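Local coordinates for protein MaoC-like dehydratase (Rhodospirillum rubrum, PDB 3EXZ) that probably acts as a lyase that adds water to or removes it from acyl thioester substrates, as other hot-dog-fold dehydratases of the MaoC family do, at residues D15-R20 against V69-P74; G78-G83 against K139-R144; L98-T103 against S123-Q128. One frame throughout, in Å; residues are numbered along the deposited sequence.

All three interactions build on one antiparallel sheet, wrapped in hot-dog fashion along helix 57-72. Interactions 1 and 3 have centres about 9 Å apart and share a strand border: Ser16 OG lies 2.7 Å from Val100 N, and His19 N lies 2.8 Å from Leu98 O. Interaction 2 fastens the far edge of this chain's sheet, its centre about 17 Å from that of interaction 1, yet Ile79 CD1 still reaches Leu73 CB at 3.7 Å. Interactions 1 and 2 both meet the second subunit: its Asp34 and Pro35 pack near interaction 1, its Gln36 and Phe38 on interaction 2. The segment of the second subunit that holds Asp34 to Phe38 resembles the hydratase motif of the family, so an active site probably lies nearby.

Interaction 1: D15-R20 against V69-P74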
loop_
_atom_site.group_PDB
_atom_site.type_symbol
_atom_site.label_atom_id
_atom_site.label_comp_id
_atom_site.label_asym_id
_atom_site.label_seq_id
_atom_site.Cartn_x
_atom_site.Cartn_y
_atom_site.Cartn_z
ATOM N N ASP A 15 9.385 -6.473 -16.623
ATOM C CA ASP A 15 9.701 -7.439 -15.599
ATOM C C ASP A 15 10.792 -6.985 -14.675
ATOM O O ASP A 15 11.798 -6.437 -15.113
ATOM C CB ASP A 15 10.051 -8.763 -16.251
ATOM C CG ASP A 15 9.009 -9.800 -15.974
ATOM O OD1 ASP A 15 9.144 -10.505 -14.949
ATOM O OD2 ASP A 15 8.042 -9.893 -16.759
ATOM N N SER A 16 10.596 -7.209 -13.385
ATOM C CA SER A 16 11.578 -6.792 -12.398
ATOM C C SER A 16 12.543 -7.922 -12.064
ATOM O O SER A 16 12.357 -9.066 -12.490
ATOM C CB SER A 16 10.872 -6.394 -11.091
ATOM O OG SER A 16 10.527 -7.541 -10.312
ATOM N N ALA A 17 13.591 -7.568 -11.322
ATOM C CA ALA A 17 14.533 -8.554 -10.824
ATOM C C ALA A 17 13.801 -9.201 -9.615
ATOM O O ALA A 17 12.669 -8.818 -9.260
ATOM C CB ALA A 17 15.835 -7.916 -10.395
ATOM N N ARG A 18 14.459 -10.154 -8.972
ATOM C CA ARG A 18 13.858 -10.920 -7.895
ATOM C C ARG A 18 14.223 -10.474 -6.504
ATOM O O ARG A 18 15.224 -9.797 -6.305
ATOM C CB ARG A 18 14.214 -12.407 -8.099
ATOM C CG ARG A 18 13.103 -13.269 -8.720
ATOM C CD ARG A 18 13.431 -13.749 -10.127
ATOM N NE ARG A 18 12.838 -12.907 -11.165
ATOM C CZ ARG A 18 12.055 -13.361 -12.145
ATOM N NH1 ARG A 18 11.753 -14.653 -12.225
ATOM N NH2 ARG A 18 11.573 -12.520 -13.054
ATOM N N HIS A 19 13.386 -10.835 -5.544
ATOM C CA HIS A 19 13.661 -10.486 -4.165
ATOM C C HIS A 19 13.195 -11.637 -3.279
ATOM O O HIS A 19 12.081 -12.146 -3.441
ATOM C CB HIS A 19 12.949 -9.183 -3.782
ATOM C CG HIS A 19 13.081 -8.819 -2.338
ATOM N ND1 HIS A 19 14.147 -8.102 -1.839
ATOM C CD2 HIS A 19 12.269 -9.071 -1.284
ATOM C CE1 HIS A 19 13.982 -7.919 -0.540
ATOM N NE2 HIS A 19 12.851 -8.502 -0.179
ATOM N N ARG A 20 14.064 -12.070 -2.368
ATOM C CA ARG A 20 13.712 -13.157 -1.462
ATOM C C ARG A 20 13.196 -12.635 -0.111
ATOM O O ARG A 20 13.857 -11.840 0.565
ATOM C CB ARG A 20 14.914 -14.083 -1.220
ATOM C CG ARG A 20 14.505 -15.485 -0.789
ATOM C CD ARG A 20 15.706 -16.355 -0.452
ATOM N NE ARG A 20 15.301 -17.693 -0.027
ATOM C CZ ARG A 20 14.863 -18.643 -0.848
ATOM N NH1 ARG A 20 14.775 -18.407 -2.153
ATOM N NH2 ARG A 20 14.504 -19.827 -0.363
ATOM N N VAL A 69 10.707 0.380 -8.783
ATOM C CA VAL A 69 11.611 1.504 -8.899
ATOM C C VAL A 69 12.981 1.120 -9.413
ATOM O O VAL A 69 13.518 1.784 -10.308
ATOM C CB VAL A 69 11.747 2.247 -7.531
ATOM C CG1 VAL A 69 12.973 3.148 -7.528
ATOM C CG2 VAL A 69 10.502 3.081 -7.268
ATOM N N THR A 70 13.532 0.031 -8.888
ATOM C CA THR A 70 14.868 -0.370 -9.284
ATOM C C THR A 70 14.985 -1.205 -10.551
ATOM O O THR A 70 16.027 -1.187 -11.201
ATOM C CB THR A 70 15.615 -1.045 -8.088
ATOM O OG1 THR A 70 14.890 -2.194 -7.635
ATOM C CG2 THR A 70 15.763 -0.046 -6.926
ATOM N N SER A 71 13.926 -1.900 -10.942
ATOM C CA SER A 71 14.006 -2.700 -12.159
ATOM C C SER A 71 12.719 -2.927 -12.944
ATOM O O SER A 71 12.746 -2.960 -14.176
ATOM C CB SER A 71 14.615 -4.076 -11.840
ATOM O OG SER A 71 13.929 -4.732 -10.776
ATOM N N GLY A 72 11.599 -3.048 -12.240
ATOM C CA GLY A 72 10.337 -3.351 -12.893
ATOM C C GLY A 72 9.647 -2.354 -13.804
ATOM O O GLY A 72 9.062 -2.753 -14.807
ATOM N N LEU A 73 9.683 -1.072 -13.454
ATOM C CA LEU A 73 9.081 -0.022 -14.259
ATOM C C LEU A 73 10.182 1.024 -14.395
ATOM O O LEU A 73 10.426 1.858 -13.504
ATOM C CB LEU A 73 7.823 0.561 -13.572
ATOM C CG LEU A 73 6.579 0.802 -14.448
ATOM C CD1 LEU A 73 5.668 1.787 -13.734
ATOM C CD2 LEU A 73 6.961 1.351 -15.817
ATOM N N PRO A 74 10.896 0.977 -15.529
ATOM C CA PRO A 74 12.016 1.838 -15.898
ATOM C C PRO A 74 11.738 3.267 -16.329
ATOM O O PRO A 74 12.347 3.735 -17.279
ATOM C CB PRO A 74 12.717 1.068 -17.018
ATOM C CG PRO A 74 12.012 -0.287 -17.072
ATOM C CD PRO A 74 10.631 0.016 -16.610
HETATM O O HOH W 1 12.160 -3.829 -16.683
#
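The hydroxyl of Ser71 and the backbone N-H of Ala17 meet almost head on, in a hydrogen bond of 2.9 Å from Ala17 N to Ser71 OG with an angle of 176° at the hydrogen. Beside it the chains press close. Ser16 CB rests 3.5 Å from Ser71 OG, and the same CB also lies against the bare alpha carbon of the next residue, 3.6 Å from Gly72 CA. The second fit depends on glycine, since a beta carbon on Gly72 would come tightly against Ser16 CB. A water completes the shell, donating to both Asp15 O, at 3.1 Å, and Ser71 O, at 2.7 Å, and so joining two carbonyls that cannot bond to each other.

Further out, Ser71 OG makes a second bond, and Ser16 OG is held by two of its own. Ser71 OG sits between its own backbone N and carbonyl carbon (chi1 53°), a setting that lets it also bond Leu67 O one turn back in helix 57-72. Ser16 OG gives its proton to Ala17 O, 2.7 Å away and in the carbonyl plane on a lone pair, and bonds Val100 N of the adjoining strand 97-109. Strand 13-20 is interrupted here, and at the break its backbone meets the wide last turn of the helix.

The case illustrates how serine hydroxyls can join a helix end to an interrupted strand of a hot-dog fold. With Leu67 O able only to accept, the Ser71 hydroxyl must donate to it, and it accepts from Ala17 N-H. One small polar group thereby donates once and accepts once, and ties the end of the central helix to the strand without any charged partner across the contact.

Interaction 2: G78-G83 against K139-R144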
loop_
_atom_site.group_PDB
_atom_site.type_symbol
_atom_site.label_atom_id
_atom_site.label_comp_id
_atom_site.label_asym_id
_atom_site.label_seq_id
_atom_site.Cartn_x
_atom_site.Cartn_y
_atom_site.Cartn_z
ATOM N N GLY A 78 10.857 8.760 -12.853
ATOM C CA GLY A 78 10.343 8.185 -11.626
ATOM C C GLY A 78 8.926 7.684 -11.689
ATOM O O GLY A 78 8.259 7.821 -12.713
ATOM N N ILE A 79 8.449 7.115 -10.588
ATOM C CA ILE A 79 7.092 6.587 -10.554
ATOM C C ILE A 79 6.278 7.419 -9.582
ATOM O O ILE A 79 6.549 7.442 -8.384
ATOM C CB ILE A 79 7.091 5.091 -10.149
ATOM C CG1 ILE A 79 7.922 4.281 -11.164
ATOM C CG2 ILE A 79 5.646 4.569 -10.090
ATOM C CD1 ILE A 79 8.225 2.864 -10.723
ATOM N N ILE A 80 5.284 8.120 -10.112
ATOM C CA ILE A 80 4.438 8.971 -9.293
ATOM C C ILE A 80 3.011 8.454 -9.372
ATOM O O ILE A 80 2.346 8.545 -10.409
ATOM C CB ILE A 80 4.553 10.437 -9.755
ATOM C CG1 ILE A 80 5.976 10.949 -9.481
ATOM C CG2 ILE A 80 3.553 11.298 -9.011
ATOM C CD1 ILE A 80 6.228 12.356 -10.001
ATOM N N GLY A 81 2.557 7.902 -8.255
ATOM C CA GLY A 81 1.233 7.326 -8.201
ATOM C C GLY A 81 0.118 8.244 -7.766
ATOM O O GLY A 81 0.271 9.001 -6.806
ATOM N N ALA A 82 -0.990 8.212 -8.504
ATOM C CA ALA A 82 -2.150 9.022 -8.140
ATOM C C ALA A 82 -3.025 8.118 -7.250
ATOM O O ALA A 82 -3.538 8.548 -6.206
ATOM C CB ALA A 82 -2.912 9.463 -9.383
ATOM N N GLY A 83 -3.181 6.861 -7.667
ATOM C CA GLY A 83 -3.960 5.905 -6.904
ATOM C C GLY A 83 -3.839 4.510 -7.485
ATOM O O GLY A 83 -3.329 4.327 -8.594
ATOM N N LYS A 139 -2.493 4.038 -11.380
ATOM C CA LYS A 139 -2.511 5.102 -12.373
ATOM C C LYS A 139 -1.265 5.938 -12.040
ATOM O O LYS A 139 -1.137 6.500 -10.947
ATOM C CB LYS A 139 -3.774 5.949 -12.270
ATOM C CG LYS A 139 -5.029 5.201 -12.692
ATOM C CD LYS A 139 -6.278 6.001 -12.362
ATOM C CE LYS A 139 -7.518 5.375 -12.992
ATOM N NZ LYS A 139 -7.312 5.067 -14.442
ATOM N N VAL A 140 -0.346 6.005 -12.996
ATOM C CA VAL A 140 0.908 6.720 -12.830
ATOM C C VAL A 140 0.922 7.941 -13.746
ATOM O O VAL A 140 0.312 7.927 -14.817
ATOM C CB VAL A 140 2.094 5.749 -13.146
ATOM C CG1 VAL A 140 3.425 6.430 -12.937
ATOM C CG2 VAL A 140 1.991 4.522 -12.255
ATOM N N VAL A 141 1.590 9.003 -13.303
ATOM C CA VAL A 141 1.687 10.226 -14.088
ATOM C C VAL A 141 3.003 10.191 -14.853
ATOM O O VAL A 141 4.086 10.217 -14.259
ATOM C CB VAL A 141 1.670 11.492 -13.198
ATOM C CG1 VAL A 141 1.488 12.727 -14.071
ATOM C CG2 VAL A 141 0.559 11.390 -12.165
ATOM N N VAL A 142 2.900 10.131 -16.174
ATOM C CA VAL A 142 4.075 10.081 -17.024
ATOM C C VAL A 142 4.158 11.227 -18.027
ATOM O O VAL A 142 3.251 11.427 -18.843
ATOM C CB VAL A 142 4.132 8.754 -17.820
ATOM C CG1 VAL A 142 5.432 8.680 -18.606
ATOM C CG2 VAL A 142 4.005 7.563 -16.877
ATOM N N PHE A 143 5.250 11.975 -17.953
ATOM C CA PHE A 143 5.500 13.091 -18.860
ATOM C C PHE A 143 6.353 12.635 -20.058
ATOM O O PHE A 143 7.066 11.630 -19.985
ATOM C CB PHE A 143 6.279 14.196 -18.133
ATOM C CG PHE A 143 5.493 14.898 -17.068
ATOM C CD1 PHE A 143 4.928 16.145 -17.310
ATOM C CD2 PHE A 143 5.331 14.323 -15.814
ATOM C CE1 PHE A 143 4.191 16.799 -16.320
ATOM C CE2 PHE A 143 4.595 14.968 -14.820
ATOM C CZ PHE A 143 4.034 16.211 -15.072
ATOM N N ARG A 144 6.262 13.357 -21.172
ATOM C CA ARG A 144 7.105 13.027 -22.310
ATOM C C ARG A 144 8.476 13.678 -22.051
ATOM O O ARG A 144 8.599 14.573 -21.206
ATOM C CB ARG A 144 6.469 13.488 -23.629
ATOM C CG ARG A 144 5.724 14.796 -23.602
ATOM C CD ARG A 144 4.756 14.859 -24.787
ATOM N NE ARG A 144 5.343 14.280 -25.993
ATOM C CZ ARG A 144 4.849 14.415 -27.222
ATOM N NH1 ARG A 144 3.737 15.109 -27.431
ATOM N NH2 ARG A 144 5.478 13.855 -28.248
#
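Gly81 and Val140 form an antiparallel non-hydrogen-bonded pair, CA to CA 4.7 Å, flanked by two backbone bonds: Val141 N to Ile80 O, 3.0 Å, and the straighter Ala82 N to Lys139 O, also 3.0 Å. The chain turns a corner at Ala82, after which Lys139 N still finds Gly83 O at 2.9 Å.

Side chains add apolar packing around this short pairing. Ile79 CG2, anti to its own nitrogen, meets Val140 CG1 at 4.1 Å, and the two branched chains cross obliquely. The same Val140 methyl leans on the backbone, 3.5 Å from Ile80 O. A looser apolar touch joins Ile80 CG2 to Val141 CG2 at 4.3 Å. Lys139 contributes its CB, near Gly83 O, before the rest of its chain leads away.

Edge pairing of this kind shows how the last strand of a subunit's sheet can pair inward with 132-143 and outward with the second subunit. The backbone of Val140 also hydrogen-bonds that of Val119 in strand 116-126, and Ile79 packs on Met65, Leu68 and Val69 of helix 57-72. Phe38 of the second subunit packs on Ile80, while Gly83 pairs antiparallel with a strand of that subunit, carrying the sheet across the dimer interface.

Interaction 3: L98-T103 against S123-Q128; sequences LHVETT and SDTLNQ
His99 and Leu126 face each other as a hydrogen-bonded pair in the antiparallel hairpin of strands 97-109 and 116-126, part of the hot-dog sheet. Their backbones exchange two bonds, and a similar two-bond exchange joins Glu101 with Asp124.

From CB, the His99 side chain leaves the strand on the face that also carries Leu126 and Glu101. A chi1 of 74° sets CG between the backbone N and the carbonyl carbon, which turns the ring back over the hairpin. ND1 then comes 3.7 Å from Leu126 O. CE1 packs obliquely on the leucine, 3.7 Å from Leu126 CD1, and CD2 has Arg18 of strand 13-20 beside it. At the tip, NE2 donates to Glu101 OE2 over 3.1 Å with an angle of 173°. The acceptor lies in the ring plane, but the donor stands above the carboxylate plane, 36° out of it. Leu126 CD1 also lies against that carboxylate, 3.5 Å from Glu101 OE2, so a methyl flanks this His-carboxylate bond. Were His99 an alanine, Glu101 OE2 would probably lose this donor and a gap open beside Leu126 CD1.

Toward helix 57-72 the pairing is different in character. Val100 CG1 meets Ser123 CB at 3.6 Å and Val100 CG2 meets Thr125 CG2 at 4.0 Å, with Leu67 and Leu68 of the helix on Val100. The worked principle is plain: alternate residues give one hairpin a face with His99, Glu101, Asp124 and Leu126, and another turned to the helix. Polar groups occur there too: Thr125 OG1 bonds Thr64 OG1, and Thr102 OG1 and Ser123 OG are hydrogen-bonded at 2.9 Å.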
loop_
_atom_site.group_PDB
_atom_site.type_symbol
_atom_site.label_atom_id
_atom_site.label_comp_id
_atom_site.label_asym_id
_atom_site.label_seq_id
_atom_site.Cartn_x
_atom_site.Cartn_y
_atom_site.Cartn_z
ATOM N N LEU A 98 10.050 -13.299 -4.955
ATOM C CA LEU A 98 9.111 -12.433 -5.635
ATOM C C LEU A 98 9.750 -11.637 -6.768
ATOM O O LEU A 98 10.926 -11.251 -6.708
ATOM C CB LEU A 98 8.502 -11.410 -4.656
ATOM C CG LEU A 98 7.927 -11.931 -3.330
ATOM C CD1 LEU A 98 7.328 -10.783 -2.524
ATOM C CD2 LEU A 98 6.873 -13.000 -3.614
ATOM N N HIS A 99 8.963 -11.428 -7.815
ATOM C CA HIS A 99 9.364 -10.570 -8.912
ATOM C C HIS A 99 8.054 -9.960 -9.409
ATOM O O HIS A 99 6.970 -10.509 -9.171
ATOM C CB HIS A 99 10.084 -11.310 -10.034
ATOM C CG HIS A 99 9.183 -12.132 -10.879
ATOM N ND1 HIS A 99 8.642 -13.321 -10.446
ATOM C CD2 HIS A 99 8.685 -11.914 -12.117
ATOM C CE1 HIS A 99 7.847 -13.802 -11.383
ATOM N NE2 HIS A 99 7.854 -12.966 -12.407
ATOM N N VAL A 100 8.133 -8.819 -10.080
ATOM C CA VAL A 100 6.920 -8.181 -10.552
ATOM C C VAL A 100 6.808 -8.139 -12.064
ATOM O O VAL A 100 7.794 -7.881 -12.761
ATOM C CB VAL A 100 6.814 -6.732 -10.024
ATOM C CG1 VAL A 100 5.420 -6.161 -10.333
ATOM C CG2 VAL A 100 7.099 -6.701 -8.523
ATOM N N GLU A 101 5.606 -8.442 -12.560
ATOM C CA GLU A 101 5.310 -8.377 -13.996
ATOM C C GLU A 101 4.279 -7.248 -14.236
ATOM O O GLU A 101 3.117 -7.345 -13.829
ATOM C CB GLU A 101 4.772 -9.718 -14.508
ATOM C CG GLU A 101 5.877 -10.728 -14.777
ATOM C CD GLU A 101 5.349 -12.107 -15.140
ATOM O OE1 GLU A 101 4.172 -12.204 -15.562
ATOM O OE2 GLU A 101 6.116 -13.093 -15.002
ATOM N N THR A 102 4.701 -6.180 -14.908
ATOM C CA THR A 102 3.824 -5.035 -15.144
ATOM C C THR A 102 3.348 -4.886 -16.587
ATOM O O THR A 102 4.129 -5.042 -17.525
ATOM C CB THR A 102 4.534 -3.717 -14.682
ATOM O OG1 THR A 102 5.006 -3.877 -13.336
ATOM C CG2 THR A 102 3.567 -2.523 -14.718
ATOM N N THR A 103 2.059 -4.602 -16.753
ATOM C CA THR A 103 1.477 -4.416 -18.084
ATOM C C THR A 103 0.778 -3.061 -18.186
ATOM O O THR A 103 0.039 -2.675 -17.279
ATOM C CB THR A 103 0.404 -5.500 -18.415
ATOM O OG1 THR A 103 0.967 -6.808 -18.259
ATOM C CG2 THR A 103 -0.113 -5.339 -19.860
ATOM N N SER A 123 0.503 -4.167 -12.131
ATOM C CA SER A 123 1.637 -4.942 -11.654
ATOM C C SER A 123 1.182 -6.151 -10.844
ATOM O O SER A 123 0.439 -6.020 -9.869
ATOM C CB SER A 123 2.545 -4.077 -10.782
ATOM O OG SER A 123 2.960 -2.917 -11.481
ATOM N N ASP A 124 1.619 -7.332 -11.267
ATOM C CA ASP A 124 1.306 -8.566 -10.565
ATOM C C ASP A 124 2.602 -9.053 -9.922
ATOM O O ASP A 124 3.604 -9.288 -10.606
ATOM C CB ASP A 124 0.765 -9.632 -11.526
ATOM C CG ASP A 124 -0.691 -9.399 -11.907
ATOM O OD1 ASP A 124 -1.221 -10.188 -12.718
ATOM O OD2 ASP A 124 -1.310 -8.441 -11.395
ATOM N N THR A 125 2.591 -9.163 -8.597
ATOM C CA THR A 125 3.751 -9.644 -7.859
ATOM C C THR A 125 3.531 -11.144 -7.711
ATOM O O THR A 125 2.511 -11.591 -7.181
ATOM C CB THR A 125 3.849 -8.971 -6.491
ATOM O OG1 THR A 125 3.557 -7.577 -6.653
ATOM C CG2 THR A 125 5.276 -9.132 -5.916
ATOM N N LEU A 126 4.494 -11.919 -8.187
ATOM C CA LEU A 126 4.388 -13.367 -8.160
ATOM C C LEU A 126 5.508 -14.036 -7.388
ATOM O O LEU A 126 6.628 -13.515 -7.324
ATOM C CB LEU A 126 4.450 -13.912 -9.597
ATOM C CG LEU A 126 3.696 -13.185 -10.722
ATOM C CD1 LEU A 126 4.206 -13.660 -12.075
ATOM C CD2 LEU A 126 2.204 -13.432 -10.597
ATOM N N ASN A 127 5.195 -15.183 -6.786
ATOM C CA ASN A 127 6.223 -15.966 -6.118
ATOM C C ASN A 127 6.713 -17.035 -7.119
ATOM O O ASN A 127 6.258 -17.081 -8.269
ATOM C CB ASN A 127 5.724 -16.633 -4.831
ATOM C CG ASN A 127 4.487 -17.466 -5.034
ATOM O OD1 ASN A 127 4.235 -17.996 -6.118
ATOM N ND2 ASN A 127 3.704 -17.606 -3.967
ATOM N N GLN A 128 7.628 -17.897 -6.681
ATOM C CA GLN A 128 8.214 -18.920 -7.547
ATOM C C GLN A 128 7.239 -19.969 -8.054
ATOM O O GLN A 128 7.556 -20.729 -8.969
ATOM C CB GLN A 128 9.379 -19.607 -6.833
ATOM C CG GLN A 128 9.020 -20.187 -5.479
ATOM C CD GLN A 128 9.332 -19.230 -4.349
ATOM O OE1 GLN A 128 8.577 -18.290 -4.079
ATOM N NE2 GLN A 128 10.464 -19.455 -3.686
#